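Putative YfrE protein (Vibrio parahaemolyticus RIMD 2210633, PDB 3BEE) is of unknown function but carries a TPR domain related to cytochrome c-type biogenesis protein H, and so may mediate protein-protein contacts during cytochrome c maturation. Local coordinates at residues Q8-A13 with P40-A45. Residues are numbered along the deposited sequence; the frame is centred on the assembly and turned at random.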
loop_
_atom_site.group_PDB
_atom_site.type_symbol
_atom_site.label_atom_id
_atom_site.label_comp_id
_atom_site.label_asym_id
_atom_site.label_seq_id
_atom_site.Cartn_x
_atom_site.Cartn_y
_atom_site.Cartn_z
ATOM N N GLN A 8 -11.144 5.795 1.468
ATOM C CA GLN A 8 -11.191 6.831 2.497
ATOM C C GLN A 8 -10.479 6.432 3.807
ATOM O O GLN A 8 -9.813 7.252 4.426
ATOM C CB GLN A 8 -12.635 7.288 2.737
ATOM C CG GLN A 8 -13.156 8.138 1.568
ATOM C CD GLN A 8 -14.637 8.447 1.615
ATOM O OE1 GLN A 8 -15.417 7.794 2.317
ATOM N NE2 GLN A 8 -15.042 9.454 0.834
ATOM N N LEU A 9 -10.632 5.176 4.221
ATOM C CA LEU A 9 -9.900 4.628 5.355
ATOM C C LEU A 9 -8.377 4.628 5.090
ATOM O O LEU A 9 -7.590 5.030 5.950
ATOM C CB LEU A 9 -10.424 3.213 5.682
ATOM C CG LEU A 9 -11.882 3.117 6.216
ATOM C CD1 LEU A 9 -12.292 1.657 6.382
ATOM C CD2 LEU A 9 -12.057 3.837 7.520
ATOM N N ALA A 10 -7.979 4.228 3.885
ATOM C CA ALA A 10 -6.572 4.182 3.501
ATOM C C ALA A 10 -6.014 5.574 3.376
ATOM O O ALA A 10 -4.844 5.783 3.668
ATOM C CB ALA A 10 -6.399 3.457 2.215
ATOM N N ALA A 11 -6.839 6.534 2.950
ATOM C CA ALA A 11 -6.393 7.922 2.870
ATOM C C ALA A 11 -6.114 8.494 4.269
ATOM O O ALA A 11 -5.138 9.221 4.465
ATOM C CB ALA A 11 -7.423 8.796 2.116
ATOM N N LYS A 12 -6.952 8.192 5.258
ATOM C CA LYS A 12 -6.618 8.668 6.598
ATOM C C LYS A 12 -5.338 7.995 7.057
ATOM O O LYS A 12 -4.451 8.656 7.609
ATOM C CB LYS A 12 -7.729 8.457 7.627
ATOM C CG LYS A 12 -7.426 9.225 8.936
ATOM C CD LYS A 12 -8.560 9.175 9.956
ATOM C CE LYS A 12 -8.118 9.860 11.230
ATOM N NZ LYS A 12 -9.216 10.065 12.180
ATOM N N ALA A 13 -5.229 6.688 6.820
ATOM C CA ALA A 13 -3.994 6.001 7.210
ATOM C C ALA A 13 -2.777 6.688 6.604
ATOM O O ALA A 13 -1.758 6.848 7.276
ATOM C CB ALA A 13 -4.024 4.541 6.798
ATOM N N PRO A 40 -9.997 -6.129 -0.440
ATOM C CA PRO A 40 -8.729 -6.858 -0.282
ATOM C C PRO A 40 -7.620 -6.419 -1.231
ATOM O O PRO A 40 -6.441 -6.650 -0.928
ATOM C CB PRO A 40 -9.123 -8.314 -0.575
ATOM C CG PRO A 40 -10.581 -8.379 -0.223
ATOM C CD PRO A 40 -11.128 -7.054 -0.672
ATOM N N TYR A 41 -7.979 -5.790 -2.347
ATOM C CA TYR A 41 -6.976 -5.309 -3.314
ATOM C C TYR A 41 -6.978 -3.781 -3.433
ATOM O O TYR A 41 -6.588 -3.211 -4.450
ATOM C CB TYR A 41 -7.131 -6.023 -4.685
ATOM C CG TYR A 41 -6.778 -7.496 -4.590
ATOM C CD1 TYR A 41 -5.451 -7.921 -4.731
ATOM C CD2 TYR A 41 -7.753 -8.452 -4.295
ATOM C CE1 TYR A 41 -5.103 -9.264 -4.602
ATOM C CE2 TYR A 41 -7.424 -9.803 -4.170
ATOM C CZ TYR A 41 -6.095 -10.198 -4.326
ATOM O OH TYR A 41 -5.753 -11.529 -4.205
ATOM N N ASN A 42 -7.410 -3.115 -2.366
ATOM C CA ASN A 42 -7.444 -1.663 -2.369
ATOM C C ASN A 42 -6.068 -1.076 -2.695
ATOM O O ASN A 42 -5.078 -1.402 -2.048
ATOM C CB ASN A 42 -7.943 -1.117 -1.047
ATOM C CG ASN A 42 -8.164 0.358 -1.102
ATOM O OD1 ASN A 42 -7.261 1.138 -0.796
ATOM N ND2 ASN A 42 -9.361 0.765 -1.525
ATOM N N GLU A 43 -6.037 -0.220 -3.713
ATOM C CA GLU A 43 -4.812 0.322 -4.245
ATOM C C GLU A 43 -4.153 1.253 -3.263
ATOM O O GLU A 43 -2.982 1.121 -3.009
ATOM C CB GLU A 43 -5.076 1.068 -5.557
ATOM C CG GLU A 43 -3.761 1.473 -6.300
ATOM C CD GLU A 43 -4.003 1.821 -7.793
ATOM O OE1 GLU A 43 -5.193 1.850 -8.229
ATOM O OE2 GLU A 43 -2.997 2.061 -8.515
ATOM N N ALA A 44 -4.907 2.201 -2.713
ATOM C CA ALA A 44 -4.361 3.132 -1.720
ATOM C C ALA A 44 -3.711 2.409 -0.516
ATOM O O ALA A 44 -2.635 2.791 -0.072
ATOM C CB ALA A 44 -5.416 4.108 -1.266
ATOM N N ALA A 45 -4.371 1.363 -0.016
ATOM C CA ALA A 45 -3.932 0.637 1.169
ATOM C C ALA A 45 -2.680 -0.212 0.901
ATOM O O ALA A 45 -1.690 -0.109 1.622
ATOM C CB ALA A 45 -5.067 -0.227 1.706
#
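With CG set anti to its own backbone N (chi1 -172°) and the amide turned about a quarter turn out of the plane of CA, CB and CG (chi2 -91°), N42 brings its amide oxygen within van der Waals reach of A10 of helix 6-18, where that helix passes the start of helix 43-55. The same torsions aim OD1 back at the first turn of its own helix: A45 N donates to N42 OD1 at 3.0 Å, in the carbonyl plane and on a lone pair, with an N-H...O angle of 152°. N42 is thus the N-cap of helix 43-55.

Against this capped turn sits a single methyl group. A10 CB points at the other segment and meets A44 CB methyl to methyl at 3.7 Å. It lies equally near the backbone, 3.7 Å from A45 N, the very nitrogen that the cap occupies. N42 OD1 comes to 3.9 Å from A10 CB, a van der Waals approach, so the methyl rests over both ends of the capping bond and covers them with carbon. A45 adds its own CB, 4.0 Å from A10 CB. Because all three helical residues are alanines, the backbones come close, with the CA atoms of A10 and A45 only 5.0 Å apart.

The other end of the amide ties the two helices together more directly: N42 ND2 hydrogen-bonds to T7 OG1 in helix 6-18 and also to E39 OE1, which together hold the amide's rotation. Helix 26-38 packs on the same site, its L32 touching both A13 and A45. Close helix packing through alanines, with a side-chain cap at the helix start, suits the stacked helices of the TPR fold; here it joins helix 6-18 to the start of helix 43-55.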